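Local coordinates for PrgX (Enterococcus faecalis, PDB 2AWI), which acts as the receptor for the peptide sex pheromone cCF10 and as a repressor, probably DNA-binding, in the regulation of conjugation, at residues N229-L234 with I267-I272; N259-F264 with R274-E279. The protein carries 1 engineered substitution. One frame throughout, in Å; residues are numbered along the deposited sequence.

Contact 1. Residues N229-L234 with I267-I272; sequences NGYYDL and IGKEDI
Y231, in the first turn of helix 230-248, faces K269, the N-cap residue of helix 270-286, and their CA atoms stand 9.2 Å apart, a gap bridged by side chains with no direct hydrogen bond across it. The second segment is a tight helix-to-helix corner in the C-terminal TPR region: G268, with positive phi, leaves helical geometry after helix 251-266 in a Schellman motif, and K269 centres an inverse gamma turn. The lysine chain bends at chi2 and chi3 (-64° and -77°), which brings CE over one face of the Y231 ring, while CG and CD pass beside CE1. K269 CE lies 4.1 Å from the Y231 ring centroid in a CH-pi contact, and K269 NZ, 4.5 Å from it, adds a cation-pi interaction over the face. I267 instead meets the ring at its edge, I267 CD1 coming within 4.2 Å of Y231 CE1. Y231 OH is hydrogen-bonded to D233 OD2 of the second subunit, and I267 of the corner packs on L234 of the same neighbouring subunit. At the helix start N229 OD1 accepts from Y232 N (2.8 Å), a side-chain N-cap bond with the donor tilted 34° from the carbonyl plane. One water links the two polar ends, donating to Y231 OH at 2.5 Å and accepting from K269 NZ at 2.9 Å.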
loop_
_atom_site.group_PDB
_atom_site.type_symbol
_atom_site.label_atom_id
_atom_site.label_comp_id
_atom_site.label_asym_id
_atom_site.label_seq_id
_atom_site.Cartn_x
_atom_site.Cartn_y
_atom_site.Cartn_z
ATOM N N ASN A 229 -0.499 28.007 -1.823
ATOM C CA ASN A 229 0.700 27.311 -2.264
ATOM C C ASN A 229 0.457 25.819 -2.121
ATOM O O ASN A 229 0.244 25.319 -1.012
ATOM C CB ASN A 229 1.890 27.734 -1.402
ATOM C CG ASN A 229 3.169 26.985 -1.743
ATOM O OD1 ASN A 229 3.238 25.759 -1.642
ATOM N ND2 ASN A 229 4.191 27.727 -2.141
ATOM N N GLY A 230 0.490 25.116 -3.251
ATOM C CA GLY A 230 0.261 23.684 -3.258
ATOM C C GLY A 230 1.155 22.884 -2.325
ATOM O O GLY A 230 0.694 21.944 -1.673
ATOM N N TYR A 231 2.434 23.235 -2.265
ATOM C CA TYR A 231 3.362 22.526 -1.394
ATOM C C TYR A 231 2.971 22.720 0.069
ATOM O O TYR A 231 3.031 21.787 0.868
ATOM C CB TYR A 231 4.796 23.026 -1.617
ATOM C CG TYR A 231 5.327 22.792 -3.014
ATOM C CD1 TYR A 231 5.387 21.507 -3.562
ATOM C CD2 TYR A 231 5.802 23.851 -3.779
ATOM C CE1 TYR A 231 5.915 21.292 -4.833
ATOM C CE2 TYR A 231 6.327 23.644 -5.050
ATOM C CZ TYR A 231 6.381 22.367 -5.568
ATOM O OH TYR A 231 6.906 22.186 -6.825
ATOM N N TYR A 232 2.582 23.942 0.412
ATOM C CA TYR A 232 2.168 24.273 1.767
ATOM C C TYR A 232 0.866 23.559 2.118
ATOM O O TYR A 232 0.684 23.093 3.240
ATOM C CB TYR A 232 1.961 25.790 1.900
ATOM C CG TYR A 232 3.229 26.623 1.988
ATOM C CD1 TYR A 232 3.157 28.012 2.058
ATOM C CD2 TYR A 232 4.490 26.030 2.034
ATOM C CE1 TYR A 232 4.310 28.796 2.176
ATOM C CE2 TYR A 232 5.659 26.815 2.152
ATOM C CZ TYR A 232 5.551 28.191 2.224
ATOM O OH TYR A 232 6.671 28.970 2.355
ATOM N N ASP A 233 -0.045 23.484 1.154
ATOM C CA ASP A 233 -1.330 22.836 1.370
ATOM C C ASP A 233 -1.128 21.351 1.658
ATOM O O ASP A 233 -1.901 20.725 2.384
ATOM C CB ASP A 233 -2.208 23.024 0.128
ATOM C CG ASP A 233 -3.633 22.562 0.340
ATOM O OD1 ASP A 233 -4.094 22.568 1.500
ATOM O OD2 ASP A 233 -4.300 22.212 -0.654
ATOM N N LEU A 234 -0.064 20.802 1.093
ATOM C CA LEU A 234 0.265 19.396 1.250
ATOM C C LEU A 234 0.940 19.165 2.603
ATOM O O LEU A 234 0.595 18.238 3.336
ATOM C CB LEU A 234 1.201 18.986 0.112
ATOM C CG LEU A 234 1.270 17.547 -0.379
ATOM C CD1 LEU A 234 -0.125 17.046 -0.704
ATOM C CD2 LEU A 234 2.166 17.499 -1.621
ATOM N N ILE A 267 7.391 13.239 -6.181
ATOM C CA ILE A 267 7.512 14.426 -7.016
ATOM C C ILE A 267 8.865 15.114 -6.973
ATOM O O ILE A 267 9.066 16.116 -7.649
ATOM C CB ILE A 267 6.391 15.451 -6.708
ATOM C CG1 ILE A 267 6.631 16.127 -5.358
ATOM C CG2 ILE A 267 5.036 14.730 -6.706
ATOM C CD1 ILE A 267 5.527 17.106 -4.952
ATOM N N GLY A 268 9.796 14.591 -6.184
ATOM C CA GLY A 268 11.127 15.180 -6.145
ATOM C C GLY A 268 11.476 16.274 -5.146
ATOM O O GLY A 268 12.532 16.915 -5.286
ATOM N N LYS A 269 10.624 16.517 -4.151
ATOM C CA LYS A 269 10.938 17.537 -3.146
ATOM C C LYS A 269 11.691 16.864 -1.992
ATOM O O LYS A 269 11.132 16.619 -0.921
ATOM C CB LYS A 269 9.654 18.205 -2.639
ATOM C CG LYS A 269 8.851 18.910 -3.729
ATOM C CD LYS A 269 9.616 20.071 -4.338
ATOM C CE LYS A 269 9.605 21.284 -3.432
ATOM N NZ LYS A 269 10.387 22.414 -4.010
ATOM N N GLU A 270 12.968 16.572 -2.219
ATOM C CA GLU A 270 13.790 15.891 -1.223
ATOM C C GLU A 270 13.967 16.599 0.120
ATOM O O GLU A 270 13.731 15.997 1.166
ATOM C CB GLU A 270 15.164 15.559 -1.810
ATOM C CG GLU A 270 16.076 14.820 -0.836
ATOM C CD GLU A 270 15.486 13.503 -0.343
ATOM O OE1 GLU A 270 16.008 12.955 0.652
ATOM O OE2 GLU A 270 14.508 13.013 -0.950
ATOM N N ASP A 271 14.386 17.861 0.105
ATOM C CA ASP A 271 14.585 18.590 1.354
ATOM C C ASP A 271 13.340 18.529 2.243
ATOM O O ASP A 271 13.439 18.335 3.462
ATOM C CB ASP A 271 14.964 20.046 1.079
ATOM C CG ASP A 271 16.309 20.175 0.386
ATOM O OD1 ASP A 271 17.239 19.420 0.746
ATOM O OD2 ASP A 271 16.443 21.040 -0.506
ATOM N N ILE A 272 12.171 18.689 1.634
ATOM C CA ILE A 272 10.929 18.619 2.377
ATOM C C ILE A 272 10.683 17.183 2.848
ATOM O O ILE A 272 10.262 16.954 3.979
ATOM C CB ILE A 272 9.746 19.090 1.521
ATOM C CG1 ILE A 272 9.774 20.617 1.407
ATOM C CG2 ILE A 272 8.435 18.597 2.125
ATOM C CD1 ILE A 272 8.691 21.186 0.494
HETATM O O HOH W 1 9.116 23.311 -6.469
#

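Contact 2. Residues N259-F264 with R274-E279; sequences NIINIF and RSLVEE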
loop_
_atom_site.group_PDB
_atom_site.type_symbol
_atom_site.label_atom_id
_atom_site.label_comp_id
_atom_site.label_asym_id
_atom_site.label_seq_id
_atom_site.Cartn_x
_atom_site.Cartn_y
_atom_site.Cartn_z
ATOM N N ASN A 259 1.705 8.717 4.001
ATOM C CA ASN A 259 1.431 8.732 2.578
ATOM C C ASN A 259 1.789 10.086 1.958
ATOM O O ASN A 259 2.236 10.165 0.807
ATOM C CB ASN A 259 -0.037 8.399 2.343
ATOM C CG ASN A 259 -0.376 8.297 0.884
ATOM O OD1 ASN A 259 0.418 7.805 0.082
ATOM N ND2 ASN A 259 -1.567 8.756 0.525
ATOM N N ILE A 260 1.605 11.153 2.727
ATOM C CA ILE A 260 1.943 12.473 2.232
ATOM C C ILE A 260 3.465 12.618 2.156
ATOM O O ILE A 260 3.992 13.179 1.192
ATOM C CB ILE A 260 1.320 13.562 3.122
ATOM C CG1 ILE A 260 -0.200 13.570 2.898
ATOM C CG2 ILE A 260 1.931 14.928 2.814
ATOM C CD1 ILE A 260 -0.936 14.626 3.668
ATOM N N ILE A 261 4.172 12.100 3.160
ATOM C CA ILE A 261 5.632 12.161 3.163
ATOM C C ILE A 261 6.131 11.463 1.897
ATOM O O ILE A 261 7.090 11.900 1.265
ATOM C CB ILE A 261 6.230 11.447 4.401
ATOM C CG1 ILE A 261 5.919 12.251 5.664
ATOM C CG2 ILE A 261 7.740 11.286 4.245
ATOM C CD1 ILE A 261 6.538 11.678 6.922
ATOM N N ASN A 262 5.457 10.380 1.529
ATOM C CA ASN A 262 5.820 9.614 0.347
ATOM C C ASN A 262 5.588 10.388 -0.954
ATOM O O ASN A 262 6.345 10.235 -1.911
ATOM C CB ASN A 262 5.037 8.303 0.318
ATOM C CG ASN A 262 5.222 7.546 -0.978
ATOM O OD1 ASN A 262 6.344 7.225 -1.369
ATOM N ND2 ASN A 262 4.115 7.257 -1.656
ATOM N N ILE A 263 4.540 11.208 -0.993
ATOM C CA ILE A 263 4.246 12.000 -2.184
ATOM C C ILE A 263 5.387 12.973 -2.469
ATOM O O ILE A 263 5.791 13.151 -3.621
ATOM C CB ILE A 263 2.935 12.795 -2.015
ATOM C CG1 ILE A 263 1.747 11.886 -2.314
ATOM C CG2 ILE A 263 2.916 13.989 -2.934
ATOM C CD1 ILE A 263 1.784 11.278 -3.710
ATOM N N PHE A 264 5.903 13.595 -1.416
ATOM C CA PHE A 264 6.995 14.543 -1.559
ATOM C C PHE A 264 8.209 13.846 -2.150
ATOM O O PHE A 264 9.008 14.463 -2.851
ATOM C CB PHE A 264 7.349 15.173 -0.197
ATOM C CG PHE A 264 6.446 16.316 0.193
ATOM C CD1 PHE A 264 6.440 17.501 -0.550
ATOM C CD2 PHE A 264 5.572 16.200 1.271
ATOM C CE1 PHE A 264 5.570 18.552 -0.227
ATOM C CE2 PHE A 264 4.696 17.246 1.603
ATOM C CZ PHE A 264 4.697 18.423 0.852
ATOM N N ARG A 274 12.887 14.983 3.423
ATOM C CA ARG A 274 13.897 14.784 4.445
ATOM C C ARG A 274 13.401 15.327 5.789
ATOM O O ARG A 274 13.360 14.604 6.781
ATOM C CB ARG A 274 15.172 15.512 4.019
ATOM C CG ARG A 274 16.418 15.233 4.842
ATOM C CD ARG A 274 17.512 16.223 4.443
ATOM N NE ARG A 274 18.850 15.831 4.882
ATOM C CZ ARG A 274 19.208 15.632 6.148
ATOM N NH1 ARG A 274 18.325 15.782 7.127
ATOM N NH2 ARG A 274 20.459 15.293 6.434
ATOM N N SER A 275 13.006 16.597 5.808
ATOM C CA SER A 275 12.539 17.230 7.038
ATOM C C SER A 275 11.287 16.584 7.634
ATOM O O SER A 275 11.151 16.495 8.852
ATOM C CB SER A 275 12.281 18.720 6.806
ATOM O OG SER A 275 10.915 18.962 6.543
ATOM N N LEU A 276 10.370 16.134 6.786
ATOM C CA LEU A 276 9.158 15.500 7.284
ATOM C C LEU A 276 9.446 14.132 7.897
ATOM O O LEU A 276 8.797 13.729 8.863
ATOM C CB LEU A 276 8.124 15.384 6.165
ATOM C CG LEU A 276 7.119 16.540 6.079
ATOM C CD1 LEU A 276 7.791 17.870 6.378
ATOM C CD2 LEU A 276 6.484 16.545 4.693
ATOM N N VAL A 277 10.417 13.417 7.338
ATOM C CA VAL A 277 10.783 12.111 7.873
ATOM C C VAL A 277 11.363 12.306 9.276
ATOM O O VAL A 277 11.008 11.583 10.214
ATOM C CB VAL A 277 11.835 11.397 6.982
ATOM C CG1 VAL A 277 12.398 10.183 7.704
ATOM C CG2 VAL A 277 11.192 10.956 5.679
ATOM N N GLU A 278 12.251 13.287 9.415
ATOM C CA GLU A 278 12.865 13.578 10.703
ATOM C C GLU A 278 11.769 13.980 11.682
ATOM O O GLU A 278 11.736 13.508 12.822
ATOM C CB GLU A 278 13.885 14.709 10.560
ATOM C CG GLU A 278 14.966 14.419 9.527
ATOM C CD GLU A 278 15.946 15.563 9.354
ATOM O OE1 GLU A 278 15.495 16.708 9.136
ATOM O OE2 GLU A 278 17.168 15.312 9.425
ATOM N N GLU A 279 10.865 14.840 11.218
ATOM C CA GLU A 279 9.760 15.310 12.044
ATOM C C GLU A 279 8.947 14.148 12.586
ATOM O O GLU A 279 8.805 13.994 13.795
ATOM C CB GLU A 279 8.843 16.250 11.243
ATOM C CG GLU A 279 9.027 17.730 11.572
ATOM C CD GLU A 279 8.381 18.670 10.556
ATOM O OE1 GLU A 279 7.179 18.512 10.260
ATOM O OE2 GLU A 279 9.081 19.579 10.062
#
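An antiparallel helical hairpin within the C-terminal TPR region brings I261 and F264 of helix 251-266 against L276 and V277 of helix 270-286. The short axes approach to 9.6 Å with a signed crossing angle of -156°, and the CA atoms of I261 and L276, the nearest pair, are 6.4 Å apart. All four touching residues are buried, and the contact between them is apolar. I261 divides its branches between two neighbours on the other helix. Its chi1 of -70° sets CG1 opposite the carbonyl carbon, and the longer branch runs past L276 in the opposite direction: I261 CG1 lies 3.9 Å from L276 CB, and I261 CD1 ends 3.6 Å from L276 O. On the other branch I261 CG2 meets V277 CG2 at 3.8 Å, the two side chains lying nearly perpendicular. One turn further along, F264 receives the leucine's other end: L276 CD2 comes obliquely to the ring, 3.6 Å from F264 CD2 and similarly close to F264 CE2. Around the pair, helix 230-248 brings Y238 to I261, L234 to F264 and E235 to L276, while Y298 and Y299 of helix 293-300 cover V277. I260 and I263 of helix 251-266 instead pack on I263 of the second subunit.

From the N terminus, the chain enters contact 1 at 229-234, continues along helix 230-248 and returns along helix 251-266, where 259-264 opens contact 2. The corner at 267-272 then closes contact 1 over 32 mostly helical residues, and 274-279 closes contact 2 over only nine. Because the segments alternate, the two closures cross, tying three successive helices together. Their centres lie about 9 Å apart, and F264 joins them directly: F264 O probably accepts a hydrogen bond from K269 N (2.9 Å), while the F264 ring packs against I272 and L234. Both contacts also touch the second subunit, so these three helices border the interface with it.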